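Local coordinates for proteolytically activated form of PPO4 Tyrosinase (Agaricus bisporus var. bisporus H97, PDB 4OUA), which uses a pair of copper ions to hydroxylate monophenols and oxidise the resulting o-diphenols to o-quinones, the first step of melanin synthesis, at residues K41-Y46 against Y168-I173; S48-S53 against A272-I277; G57-P62 against D174-G179. One frame throughout, in Å; residues are numbered along the deposited sequence.

Three contacts lie side by side around helix 49-54, the short helix that leads to copper ligand His-56. Along the chain the first segments come in the order 41-46, 48-53, 57-62: before, on and after this helix. Their partners follow far later, 168-173 and 174-179 in the loop between strand 158-162 and helix 201-224, and 272-277, which leads into helix 277-295. The centres of contacts 1 and 2 are about 9 Å apart, those of contacts 1 and 3 about 12 Å, and those of contacts 2 and 3 about 13 Å. Phe-50, Phe-170, Phe-177 and Phe-274 form a continuous aromatic patch, joining the 168-179 loop to helix 49-54 and the 272-277 turn within the central tyrosinase domain.

Contact 1. Residues K41-Y46 against Y168-I173; sequences KDQSDY and YSFHPI
Gln-43 and His-171 face each other with CA atoms 7.3 Å apart, two irregular loops meeting where a type I beta turn, Asp-42 to Asp-45, is closed by the Asp-45 N to Asp-42 O bond. Gln-43 spans the gap. Its CG lies anti to the carbonyl carbon (chi1 -74°) and the chain runs straight on from there, which carries the amide up to the backbone of 171-172. OE1 is gripped twice. The hydroxyl of Tyr-168 donates to it over 2.9 Å from OH to OE1, in the carbonyl plane and on a lone pair, while the backbone N of His-171 reaches the same OE1 at 3.0 Å from above that plane, with a nearly straight N-H (166°). Gln-43 NE2 donates to Pro-172 O at 3.1 Å, a more bent bond (139°) tilted from the amide plane. Bonds at both ends of the amide hold its rotation.

The His-171 imidazole turns its edge to Lys-41, CE1 approaching Lys-41 O in the ring plane, and has Gln-43 OE1 about 4.2 Å above its centre; its NE2 is hydrogen-bonded to Gln-39 O at the end of helix 25-39. Pro-172, after a cis peptide bond, places CD 3.7 Å from Gln-43 NE2. Tyr-168 also rests on Phe-50 of helix 49-54. The glutamine amide thus accepts from one backbone N-H and donates to one backbone carbonyl of a loop distant in sequence, joining the turn ahead of helix 49-54 to the long coil within the central domain of tyrosinase.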
ATOM      1  N   LYS A  41       9.493 -14.385   9.062  1.00 33.95           N
ATOM      2  CA  LYS A  41      10.765 -14.577   8.374  1.00 32.45           C
ATOM      3  C   LYS A  41      11.872 -13.755   9.027  1.00 36.42           C
ATOM      4  O   LYS A  41      11.605 -12.755   9.692  1.00 32.21           O
ATOM      5  CB  LYS A  41      10.649 -14.202   6.894  1.00 39.35           C
ATOM      6  CG  LYS A  41       9.898 -15.210   6.039  1.00 37.83           C
ATOM      7  CD  LYS A  41       9.884 -14.773   4.581  1.00 37.48           C
ATOM      8  CE  LYS A  41       9.124 -15.759   3.708  1.00 42.76           C
ATOM      9  NZ  LYS A  41       8.981 -15.262   2.310  1.00 44.71           N
ATOM     10  N   ASP A  42      13.114 -14.190   8.835  1.00 37.87           N
ATOM     11  CA  ASP A  42      14.273 -13.467   9.345  1.00 33.35           C
ATOM     12  C   ASP A  42      14.335 -12.070   8.734  1.00 37.40           C
ATOM     13  O   ASP A  42      14.174 -11.907   7.525  1.00 40.49           O
ATOM     14  CB  ASP A  42      15.555 -14.245   9.047  1.00 29.00           C
ATOM     15  CG  ASP A  42      16.806 -13.486   9.436  1.00 36.79           C
ATOM     16  OD1 ASP A  42      16.768 -12.738  10.435  1.00 51.04           O
ATOM     17  OD2 ASP A  42      17.832 -13.639   8.740  1.00 47.87           O
ATOM     18  N   GLN A  43      14.568 -11.063   9.570  1.00 34.32           N
ATOM     19  CA  GLN A  43      14.532  -9.676   9.116  1.00 35.21           C
ATOM     20  C   GLN A  43      15.654  -9.337   8.138  1.00 37.92           C
ATOM     21  O   GLN A  43      15.634  -8.283   7.506  1.00 39.81           O
ATOM     22  CB  GLN A  43      14.582  -8.727  10.314  1.00 35.33           C
ATOM     23  CG  GLN A  43      13.276  -8.661  11.090  1.00 36.76           C
ATOM     24  CD  GLN A  43      13.308  -7.639  12.206  1.00 34.21           C
ATOM     25  OE1 GLN A  43      12.279  -7.321  12.804  1.00 29.64           O
ATOM     26  NE2 GLN A  43      14.495  -7.118  12.494  1.00 33.65           N
ATOM     27  N   SER A  44      16.629 -10.230   8.010  1.00 39.89           N
ATOM     28  CA  SER A  44      17.702 -10.037   7.043  1.00 36.35           C
ATOM     29  C   SER A  44      17.340 -10.686   5.711  1.00 39.17           C
ATOM     30  O   SER A  44      18.084 -10.588   4.734  1.00 43.55           O
ATOM     31  CB  SER A  44      19.018 -10.601   7.577  1.00 44.22           C
ATOM     32  OG  SER A  44      19.448  -9.878   8.717  1.00 52.51           O
ATOM     33  N   ASP A  45      16.190 -11.352   5.685  1.00 41.34           N
ATOM     34  CA  ASP A  45      15.658 -11.934   4.459  1.00 38.80           C
ATOM     35  C   ASP A  45      14.954 -10.851   3.644  1.00 39.95           C
ATOM     36  O   ASP A  45      13.994 -10.239   4.111  1.00 38.40           O
ATOM     37  CB  ASP A  45      14.695 -13.080   4.788  1.00 38.56           C
ATOM     38  CG  ASP A  45      14.334 -13.919   3.573  1.00 45.36           C
ATOM     39  OD1 ASP A  45      14.270 -13.375   2.451  1.00 43.29           O
ATOM     40  OD2 ASP A  45      14.108 -15.135   3.744  1.00 50.61           O
ATOM     41  N   TYR A  46      15.438 -10.620   2.428  1.00 43.84           N
ATOM     42  CA  TYR A  46      14.899  -9.571   1.565  1.00 38.07           C
ATOM     43  C   TYR A  46      13.413  -9.756   1.273  1.00 36.36           C
ATOM     44  O   TYR A  46      12.683  -8.779   1.111  1.00 40.33           O
ATOM     45  CB  TYR A  46      15.680  -9.509   0.252  1.00 36.70           C
ATOM     46  CG  TYR A  46      17.044  -8.869   0.383  1.00 42.40           C
ATOM     47  CD1 TYR A  46      17.262  -7.829   1.280  1.00 39.11           C
ATOM     48  CD2 TYR A  46      18.115  -9.305  -0.387  1.00 46.00           C
ATOM     49  CE1 TYR A  46      18.508  -7.241   1.403  1.00 36.12           C
ATOM     50  CE2 TYR A  46      19.363  -8.722  -0.270  1.00 44.27           C
ATOM     51  CZ  TYR A  46      19.553  -7.692   0.626  1.00 42.77           C
ATOM     52  OH  TYR A  46      20.795  -7.112   0.743  1.00 50.80           O
ATOM     53  N   TYR A 168       2.618  -5.546  13.438  1.00 33.80           N
ATOM     54  CA  TYR A 168       3.816  -6.345  13.208  1.00 30.64           C
ATOM     55  C   TYR A 168       4.683  -6.366  14.461  1.00 36.93           C
ATOM     56  O   TYR A 168       4.860  -5.341  15.121  1.00 37.09           O
ATOM     57  CB  TYR A 168       4.623  -5.805  12.026  1.00 30.79           C
ATOM     58  CG  TYR A 168       5.996  -6.429  11.907  1.00 31.68           C
ATOM     59  CD1 TYR A 168       6.146  -7.757  11.530  1.00 34.04           C
ATOM     60  CD2 TYR A 168       7.141  -5.693  12.177  1.00 32.44           C
ATOM     61  CE1 TYR A 168       7.398  -8.335  11.423  1.00 29.66           C
ATOM     62  CE2 TYR A 168       8.398  -6.262  12.073  1.00 32.33           C
ATOM     63  CZ  TYR A 168       8.520  -7.583  11.694  1.00 33.23           C
ATOM     64  OH  TYR A 168       9.768  -8.155  11.588  1.00 35.37           O
ATOM     65  N   SER A 169       5.217  -7.538  14.787  1.00 31.10           N
ATOM     66  CA  SER A 169       6.102  -7.674  15.936  1.00 34.45           C
ATOM     67  C   SER A 169       7.556  -7.699  15.485  1.00 36.49           C
ATOM     68  O   SER A 169       7.976  -8.614  14.781  1.00 38.45           O
ATOM     69  CB  SER A 169       5.772  -8.941  16.729  1.00 39.01           C
ATOM     70  OG  SER A 169       4.434  -8.922  17.199  1.00 38.24           O
ATOM     71  N   PHE A 170       8.318  -6.685  15.883  1.00 36.45           N
ATOM     72  CA  PHE A 170       9.732  -6.618  15.536  1.00 35.61           C
ATOM     73  C   PHE A 170      10.517  -7.724  16.238  1.00 43.33           C
ATOM     74  O   PHE A 170      10.277  -8.024  17.408  1.00 40.73           O
ATOM     75  CB  PHE A 170      10.315  -5.250  15.895  1.00 34.70           C
ATOM     76  CG  PHE A 170       9.791  -4.124  15.047  1.00 40.04           C
ATOM     77  CD1 PHE A 170       8.660  -3.420  15.425  1.00 41.81           C
ATOM     78  CD2 PHE A 170      10.434  -3.768  13.874  1.00 39.28           C
ATOM     79  CE1 PHE A 170       8.179  -2.384  14.647  1.00 39.86           C
ATOM     80  CE2 PHE A 170       9.959  -2.733  13.091  1.00 35.20           C
ATOM     81  CZ  PHE A 170       8.829  -2.039  13.477  1.00 34.69           C
ATOM     82  N   HIS A 171      11.451  -8.327  15.511  1.00 43.22           N
ATOM     83  CA  HIS A 171      12.295  -9.380  16.062  1.00 35.57           C
ATOM     84  C   HIS A 171      13.653  -9.407  15.368  1.00 37.91           C
ATOM     85  O   HIS A 171      13.856 -10.149  14.407  1.00 49.24           O
ATOM     86  CB  HIS A 171      11.604 -10.742  15.943  1.00 37.77           C
ATOM     87  CG  HIS A 171      11.046 -11.023  14.581  1.00 39.72           C
ATOM     88  ND1 HIS A 171      11.812 -11.519  13.550  1.00 38.35           N
ATOM     89  CD2 HIS A 171       9.796 -10.872  14.082  1.00 38.55           C
ATOM     90  CE1 HIS A 171      11.059 -11.665  12.475  1.00 37.86           C
ATOM     91  NE2 HIS A 171       9.831 -11.278  12.771  1.00 36.10           N
ATOM     92  N   PRO A 172      14.594  -8.591  15.860  1.00 35.85           N
ATOM     93  CA  PRO A 172      14.362  -7.692  16.991  1.00 36.73           C
ATOM     94  C   PRO A 172      13.998  -6.282  16.539  1.00 44.53           C
ATOM     95  O   PRO A 172      13.785  -6.056  15.346  1.00 45.34           O
ATOM     96  CB  PRO A 172      15.713  -7.696  17.699  1.00 40.42           C
ATOM     97  CG  PRO A 172      16.692  -7.797  16.562  1.00 35.82           C
ATOM     98  CD  PRO A 172      16.015  -8.610  15.469  1.00 34.50           C
ATOM     99  N   ILE A 173      13.923  -5.351  17.483  1.00 40.21           N
ATOM    100  CA  ILE A 173      13.810  -3.943  17.135  1.00 34.16           C
ATOM    101  C   ILE A 173      15.134  -3.510  16.523  1.00 38.18           C
ATOM    102  O   ILE A 173      16.148  -3.446  17.215  1.00 48.48           O
ATOM    103  CB  ILE A 173      13.477  -3.065  18.354  1.00 37.81           C
ATOM    104  CG1 ILE A 173      12.119  -3.456  18.939  1.00 35.79           C
ATOM    105  CG2 ILE A 173      13.487  -1.594  17.969  1.00 37.38           C
ATOM    106  CD1 ILE A 173      11.726  -2.649  20.156  1.00 35.65           C
TER

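Contact 2. Residues S48-S53 against A272-I277; sequences SFFQLS and AAFDPI
Phe-50 and Phe-274 meet obliquely, their ring centroids 5.3 Å apart and their planes at 43°. CD1 and CE1 of Phe-50 lie against CE1 of Phe-274, with CD1 to CE1 3.5 Å. Phe-170 packs against both rings. Phe-49 shares the anti chi1 of Phe-50 (-179°) but, one residue earlier on the helix, sends its ring out to the bend after Phe-274. There its edge, CE1 and CZ, meets the carbonyl oxygen in the ring plane, CE1 standing 3.2 Å from Phe-274 O, and CZ touches CG of Pro-276.

This packing lies next to the di-copper site of the tyrosinase fold: helix 49-54 leads to His-56, a ligand of one copper, and Ala-273 packs against that histidine's side chain. The backbones come nearest here, Ser-53 CA lying 4.7 Å from Ala-273 CA. Ser-53 OG donates to Ala-273 O at 2.9 Å, approaching from well above the carbonyl plane rather than on a lone pair, and the same OG sits over one face of the Phe-49 ring, toward its rim. Farther along, Asp-275 OD1 accepts from Ile-277 N, a capping bond at the turn leading into helix 277-295, and forms a salt bridge with Arg-191.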
ATOM      1  N   SER A  48      11.237 -10.773   3.288  1.00 33.86           N
ATOM      2  CA  SER A  48      10.523 -10.775   4.559  1.00 39.60           C
ATOM      3  C   SER A  48       9.732  -9.485   4.728  1.00 40.20           C
ATOM      4  O   SER A  48      10.024  -8.478   4.083  1.00 38.14           O
ATOM      5  CB  SER A  48      11.492 -10.958   5.732  1.00 39.80           C
ATOM      6  OG  SER A  48      12.268  -9.792   5.955  1.00 36.62           O
ATOM      7  N   PHE A  49       8.731  -9.528   5.602  1.00 36.49           N
ATOM      8  CA  PHE A  49       7.892  -8.371   5.882  1.00 34.41           C
ATOM      9  C   PHE A  49       8.714  -7.163   6.322  1.00 35.11           C
ATOM     10  O   PHE A  49       8.384  -6.027   5.990  1.00 38.50           O
ATOM     11  CB  PHE A  49       6.859  -8.717   6.959  1.00 39.98           C
ATOM     12  CG  PHE A  49       5.932  -7.584   7.302  1.00 34.99           C
ATOM     13  CD1 PHE A  49       6.241  -6.703   8.325  1.00 34.54           C
ATOM     14  CD2 PHE A  49       4.750  -7.405   6.606  1.00 35.76           C
ATOM     15  CE1 PHE A  49       5.388  -5.662   8.647  1.00 33.53           C
ATOM     16  CE2 PHE A  49       3.894  -6.367   6.921  1.00 40.35           C
ATOM     17  CZ  PHE A  49       4.212  -5.495   7.944  1.00 34.15           C
ATOM     18  N   PHE A  50       9.788  -7.416   7.065  1.00 42.87           N
ATOM     19  CA  PHE A  50      10.611  -6.341   7.607  1.00 37.90           C
ATOM     20  C   PHE A  50      11.375  -5.596   6.516  1.00 36.33           C
ATOM     21  O   PHE A  50      11.362  -4.366   6.472  1.00 39.82           O
ATOM     22  CB  PHE A  50      11.594  -6.890   8.644  1.00 35.68           C
ATOM     23  CG  PHE A  50      12.446  -5.835   9.285  1.00 33.60           C
ATOM     24  CD1 PHE A  50      11.975  -5.107  10.364  1.00 30.07           C
ATOM     25  CD2 PHE A  50      13.718  -5.567   8.806  1.00 30.99           C
ATOM     26  CE1 PHE A  50      12.756  -4.132  10.955  1.00 30.79           C
ATOM     27  CE2 PHE A  50      14.503  -4.594   9.393  1.00 36.25           C
ATOM     28  CZ  PHE A  50      14.021  -3.877  10.470  1.00 35.29           C
ATOM     29  N   GLN A  51      12.040  -6.340   5.639  1.00 35.65           N
ATOM     30  CA  GLN A  51      12.818  -5.733   4.565  1.00 36.26           C
ATOM     31  C   GLN A  51      11.916  -5.081   3.524  1.00 35.69           C
ATOM     32  O   GLN A  51      12.282  -4.074   2.920  1.00 35.60           O
ATOM     33  CB  GLN A  51      13.723  -6.773   3.901  1.00 32.28           C
ATOM     34  CG  GLN A  51      14.939  -7.149   4.732  1.00 29.84           C
ATOM     35  CD  GLN A  51      15.869  -5.974   4.966  1.00 28.46           C
ATOM     36  OE1 GLN A  51      16.291  -5.305   4.023  1.00 34.42           O
ATOM     37  NE2 GLN A  51      16.185  -5.710   6.228  1.00 31.61           N
ATOM     38  N   LEU A  52      10.736  -5.660   3.322  1.00 35.24           N
ATOM     39  CA  LEU A  52       9.770  -5.111   2.378  1.00 33.36           C
ATOM     40  C   LEU A  52       9.232  -3.768   2.865  1.00 34.80           C
ATOM     41  O   LEU A  52       9.164  -2.804   2.102  1.00 38.45           O
ATOM     42  CB  LEU A  52       8.619  -6.095   2.155  1.00 31.77           C
ATOM     43  CG  LEU A  52       8.959  -7.361   1.363  1.00 37.12           C
ATOM     44  CD1 LEU A  52       7.759  -8.295   1.293  1.00 31.15           C
ATOM     45  CD2 LEU A  52       9.449  -7.010  -0.035  1.00 33.24           C
ATOM     46  N   SER A  53       8.850  -3.709   4.136  1.00 34.60           N
ATOM     47  CA  SER A  53       8.384  -2.465   4.735  1.00 32.92           C
ATOM     48  C   SER A  53       9.556  -1.526   4.986  1.00 37.44           C
ATOM     49  O   SER A  53       9.398  -0.306   5.000  1.00 44.40           O
ATOM     50  CB  SER A  53       7.638  -2.738   6.041  1.00 29.48           C
ATOM     51  OG  SER A  53       6.467  -3.498   5.807  1.00 26.60           O
ATOM     52  N   ALA A 272       5.993   4.011   9.044  1.00 43.23           N
ATOM     53  CA  ALA A 272       4.621   3.791   8.593  1.00 37.02           C
ATOM     54  C   ALA A 272       4.440   2.465   7.856  1.00 36.56           C
ATOM     55  O   ALA A 272       3.399   1.819   7.977  1.00 39.84           O
ATOM     56  CB  ALA A 272       4.174   4.945   7.706  1.00 43.75           C
ATOM     57  N   ALA A 273       5.453   2.065   7.096  1.00 37.41           N
ATOM     58  CA  ALA A 273       5.368   0.856   6.284  1.00 34.71           C
ATOM     59  C   ALA A 273       5.262  -0.408   7.134  1.00 35.15           C
ATOM     60  O   ALA A 273       4.688  -1.409   6.701  1.00 32.02           O
ATOM     61  CB  ALA A 273       6.570   0.766   5.358  1.00 35.05           C
ATOM     62  N   PHE A 274       5.808  -0.358   8.344  1.00 35.58           N
ATOM     63  CA  PHE A 274       5.836  -1.527   9.219  1.00 31.77           C
ATOM     64  C   PHE A 274       4.448  -1.918   9.722  1.00 33.55           C
ATOM     65  O   PHE A 274       4.230  -3.058  10.131  1.00 38.09           O
ATOM     66  CB  PHE A 274       6.772  -1.278  10.405  1.00 34.29           C
ATOM     67  CG  PHE A 274       8.221  -1.179  10.019  1.00 40.71           C
ATOM     68  CD1 PHE A 274       8.961  -2.323   9.762  1.00 35.34           C
ATOM     69  CD2 PHE A 274       8.844   0.054   9.912  1.00 35.94           C
ATOM     70  CE1 PHE A 274      10.294  -2.239   9.404  1.00 33.38           C
ATOM     71  CE2 PHE A 274      10.176   0.144   9.556  1.00 34.13           C
ATOM     72  CZ  PHE A 274      10.902  -1.004   9.303  1.00 35.86           C
ATOM     73  N   ASP A 275       3.510  -0.977   9.695  1.00 34.99           N
ATOM     74  CA  ASP A 275       2.133  -1.274  10.073  1.00 36.95           C
ATOM     75  C   ASP A 275       1.420  -1.961   8.910  1.00 38.67           C
ATOM     76  O   ASP A 275       1.316  -1.396   7.824  1.00 38.28           O
ATOM     77  CB  ASP A 275       1.394   0.003  10.483  1.00 36.29           C
ATOM     78  CG  ASP A 275       0.081  -0.279  11.197  1.00 34.71           C
ATOM     79  OD1 ASP A 275      -0.633  -1.226  10.805  1.00 28.70           O
ATOM     80  OD2 ASP A 275      -0.238   0.452  12.159  1.00 41.34           O
ATOM     81  N   PRO A 276       0.928  -3.188   9.142  1.00 42.50           N
ATOM     82  CA  PRO A 276       0.272  -4.018   8.124  1.00 34.83           C
ATOM     83  C   PRO A 276      -0.853  -3.304   7.369  1.00 35.39           C
ATOM     84  O   PRO A 276      -1.125  -3.641   6.217  1.00 39.28           O
ATOM     85  CB  PRO A 276      -0.287  -5.187   8.939  1.00 31.89           C
ATOM     86  CG  PRO A 276       0.629  -5.290  10.108  1.00 32.32           C
ATOM     87  CD  PRO A 276       1.014  -3.878  10.442  1.00 33.76           C
ATOM     88  N   ILE A 277      -1.494  -2.330   8.005  1.00 32.13           N
ATOM     89  CA  ILE A 277      -2.603  -1.624   7.372  1.00 35.06           C
ATOM     90  C   ILE A 277      -2.095  -0.648   6.314  1.00 32.24           C
ATOM     91  O   ILE A 277      -2.874  -0.103   5.531  1.00 32.95           O
ATOM     92  CB  ILE A 277      -3.454  -0.860   8.407  1.00 30.15           C
ATOM     93  CG1 ILE A 277      -4.852  -0.584   7.849  1.00 27.81           C
ATOM     94  CG2 ILE A 277      -2.765   0.431   8.821  1.00 34.56           C
ATOM     95  CD1 ILE A 277      -5.759   0.143   8.812  1.00 29.25           C
TER

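Contact 3. Residues G57-P62 against D174-G179; sequences GLPFTP and DPSFNG. With NA (sodium ion), chain E.
A sodium site shapes one side of this contact, in the loop that follows copper ligand His-56. Gly-57 O and Pro-59 O bind the ion, Pro-59 O at 2.1 Å from the sodium. Gly-54 O and two waters complete the set. One of these waters also donates to Thr-61 O. The loop thus wraps its carbonyls round the metal, while Leu-58 and the ring of Pro-59 make the contact with 174-179. A cis peptide bond joins these two residues.

Pro-59 CB rests against the hydroxyl of Ser-176, 3.3 Å from CB to OG. No hydrogen bond crosses the contact; the serine spends its polar groups at home. Ser-176 OG sits between its own backbone N and carbonyl carbon (chi1 61°), which aims it back at Asp-174 OD1, 2.6 Å from OG, met from above the carboxylate plane. The same carboxylate oxygen takes Ser-176 N at 2.7 Å, on its anti side, closing an Asx turn. Two donors on OD1 hold the carboxylate in place and would probably favour its charged form. What Ser-176 offers Pro-59 is therefore the flank of a hydroxyl already engaged.

Beside it, Leu-58 and Phe-177 lie alongside each other, pointing opposite ways. Leu-58 CB approaches the ring at CE1 (3.8 Å), and CD1 reaches back to Ser-176 O, 3.6 Å away. The other methyl, CD2, lies over the centre of the Phe-60 ring, so the leucine packs against its own loop as well as against 174-179. Phe-177 also takes Phe-271 edge-to-face and meets Phe-170. An Asx turn packed against a cis-proline loop with a carbonyl-lined sodium site joins the long coil to the segment leading away from His-56 in the tyrosinase central domain.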
ATOM      1  N   GLY A  57      10.904   3.465   4.638  1.00 40.15           N
ATOM      2  CA  GLY A  57      11.709   4.340   5.473  1.00 40.12           C
ATOM      3  C   GLY A  57      12.919   3.636   6.054  1.00 40.19           C
ATOM      4  O   GLY A  57      13.769   3.138   5.316  1.00 47.03           O
ATOM      5  N   LEU A  58      12.999   3.600   7.380  1.00 38.56           N
ATOM      6  CA  LEU A  58      14.074   2.887   8.060  1.00 38.51           C
ATOM      7  C   LEU A  58      13.933   1.380   7.875  1.00 40.86           C
ATOM      8  O   LEU A  58      12.821   0.869   7.738  1.00 41.71           O
ATOM      9  CB  LEU A  58      14.093   3.233   9.550  1.00 36.01           C
ATOM     10  CG  LEU A  58      14.563   4.637   9.930  1.00 41.60           C
ATOM     11  CD1 LEU A  58      14.331   4.896  11.409  1.00 44.32           C
ATOM     12  CD2 LEU A  58      16.031   4.815   9.580  1.00 43.56           C
ATOM     13  N   PRO A  59      15.065   0.661   7.866  1.00 42.79           N
ATOM     14  CA  PRO A  59      16.398   1.258   7.990  1.00 43.80           C
ATOM     15  C   PRO A  59      16.867   1.886   6.683  1.00 43.70           C
ATOM     16  O   PRO A  59      16.308   1.595   5.627  1.00 46.63           O
ATOM     17  CB  PRO A  59      17.276   0.064   8.366  1.00 46.61           C
ATOM     18  CG  PRO A  59      16.604  -1.093   7.710  1.00 43.07           C
ATOM     19  CD  PRO A  59      15.125  -0.809   7.789  1.00 46.53           C
ATOM     20  N   PHE A  60      17.882   2.739   6.753  1.00 44.82           N
ATOM     21  CA  PHE A  60      18.415   3.376   5.558  1.00 37.88           C
ATOM     22  C   PHE A  60      19.450   2.486   4.880  1.00 42.29           C
ATOM     23  O   PHE A  60      20.638   2.801   4.865  1.00 49.46           O
ATOM     24  CB  PHE A  60      19.027   4.733   5.902  1.00 40.59           C
ATOM     25  CG  PHE A  60      18.040   5.720   6.462  1.00 44.35           C
ATOM     26  CD1 PHE A  60      16.683   5.572   6.230  1.00 39.72           C
ATOM     27  CD2 PHE A  60      18.472   6.795   7.218  1.00 38.44           C
ATOM     28  CE1 PHE A  60      15.776   6.478   6.742  1.00 39.38           C
ATOM     29  CE2 PHE A  60      17.570   7.702   7.734  1.00 39.55           C
ATOM     30  CZ  PHE A  60      16.220   7.544   7.495  1.00 39.77           C
ATOM     31  N   THR A  61      18.990   1.370   4.322  1.00 48.65           N
ATOM     32  CA  THR A  61      19.875   0.419   3.657  1.00 45.82           C
ATOM     33  C   THR A  61      19.318  -0.000   2.301  1.00 41.70           C
ATOM     34  O   THR A  61      18.104  -0.024   2.104  1.00 43.82           O
ATOM     35  CB  THR A  61      20.097  -0.843   4.515  1.00 43.24           C
ATOM     36  OG1 THR A  61      18.842  -1.495   4.745  1.00 43.33           O
ATOM     37  CG2 THR A  61      20.727  -0.478   5.853  1.00 38.27           C
ATOM     38  N   PRO A  62      20.213  -0.333   1.359  1.00 47.43           N
ATOM     39  CA  PRO A  62      19.838  -0.808   0.022  1.00 46.68           C
ATOM     40  C   PRO A  62      19.039  -2.107   0.085  1.00 45.96           C
ATOM     41  O   PRO A  62      19.309  -2.946   0.944  1.00 45.92           O
ATOM     42  CB  PRO A  62      21.190  -1.033  -0.666  1.00 42.48           C
ATOM     43  CG  PRO A  62      22.162  -0.209   0.111  1.00 37.83           C
ATOM     44  CD  PRO A  62      21.673  -0.245   1.522  1.00 44.79           C
ATOM     45  N   ASP A 174      15.119  -3.231  15.222  1.00 43.14           N
ATOM     46  CA  ASP A 174      16.336  -2.930  14.475  1.00 47.98           C
ATOM     47  C   ASP A 174      17.158  -1.823  15.127  1.00 45.90           C
ATOM     48  O   ASP A 174      16.603  -0.860  15.659  1.00 47.46           O
ATOM     49  CB  ASP A 174      15.993  -2.543  13.035  1.00 44.71           C
ATOM     50  CG  ASP A 174      17.221  -2.450  12.147  1.00 48.92           C
ATOM     51  OD1 ASP A 174      17.901  -1.403  12.182  1.00 55.23           O
ATOM     52  OD2 ASP A 174      17.505  -3.422  11.415  1.00 40.45           O
ATOM     53  N   PRO A 175      18.492  -1.964  15.091  1.00 42.36           N
ATOM     54  CA  PRO A 175      19.436  -1.006  15.676  1.00 49.79           C
ATOM     55  C   PRO A 175      19.317   0.400  15.087  1.00 49.26           C
ATOM     56  O   PRO A 175      19.902   1.337  15.630  1.00 42.26           O
ATOM     57  CB  PRO A 175      20.803  -1.616  15.342  1.00 48.55           C
ATOM     58  CG  PRO A 175      20.537  -3.068  15.156  1.00 43.71           C
ATOM     59  CD  PRO A 175      19.177  -3.143  14.532  1.00 41.39           C
ATOM     60  N   SER A 176      18.575   0.542  13.993  1.00 47.11           N
ATOM     61  CA  SER A 176      18.416   1.841  13.347  1.00 47.92           C
ATOM     62  C   SER A 176      17.265   2.634  13.961  1.00 46.67           C
ATOM     63  O   SER A 176      16.955   3.738  13.512  1.00 46.38           O
ATOM     64  CB  SER A 176      18.197   1.669  11.839  1.00 51.75           C
ATOM     65  OG  SER A 176      17.027   0.915  11.565  1.00 48.10           O
ATOM     66  N   PHE A 177      16.639   2.072  14.991  1.00 48.39           N
ATOM     67  CA  PHE A 177      15.535   2.739  15.676  1.00 47.17           C
ATOM     68  C   PHE A 177      16.002   3.432  16.955  1.00 46.99           C
ATOM     69  O   PHE A 177      15.213   4.089  17.633  1.00 52.66           O
ATOM     70  CB  PHE A 177      14.421   1.742  16.023  1.00 44.53           C
ATOM     71  CG  PHE A 177      13.683   1.197  14.829  1.00 39.66           C
ATOM     72  CD1 PHE A 177      14.139   1.421  13.541  1.00 44.25           C
ATOM     73  CD2 PHE A 177      12.517   0.468  15.002  1.00 38.14           C
ATOM     74  CE1 PHE A 177      13.453   0.918  12.449  1.00 40.50           C
ATOM     75  CE2 PHE A 177      11.826  -0.035  13.916  1.00 37.35           C
ATOM     76  CZ  PHE A 177      12.295   0.190  12.638  1.00 37.12           C
ATOM     77  N   ASN A 178      17.284   3.281  17.275  1.00 50.43           N
ATOM     78  CA  ASN A 178      17.831   3.721  18.559  1.00 57.85           C
ATOM     79  C   ASN A 178      17.579   5.191  18.901  1.00 59.80           C
ATOM     80  O   ASN A 178      17.116   5.505  19.998  1.00 67.39           O
ATOM     81  CB  ASN A 178      19.337   3.443  18.602  1.00 56.24           C
ATOM     82  CG  ASN A 178      19.658   1.958  18.547  1.00 59.83           C
ATOM     83  OD1 ASN A 178      18.802   1.138  18.215  1.00 56.26           O
ATOM     84  ND2 ASN A 178      20.900   1.608  18.870  1.00 62.04           N
ATOM     85  N   GLY A 179      17.882   6.085  17.967  1.00 49.32           N
ATOM     86  CA  GLY A 179      17.793   7.512  18.223  1.00 53.59           C
ATOM     87  C   GLY A 179      16.395   8.036  18.509  1.00 59.98           C
ATOM     88  O   GLY A 179      16.243   9.072  19.154  1.00 59.75           O
TER
HETATM   89 NA    NA E 403      14.822   1.505   4.105  1.00 41.51          NA
HETATM   90  O   HOH W   1      15.362  -0.206   2.540  1.00 38.62           O
HETATM   91  O   HOH W   2      15.916   2.718   2.658  1.00 39.52           O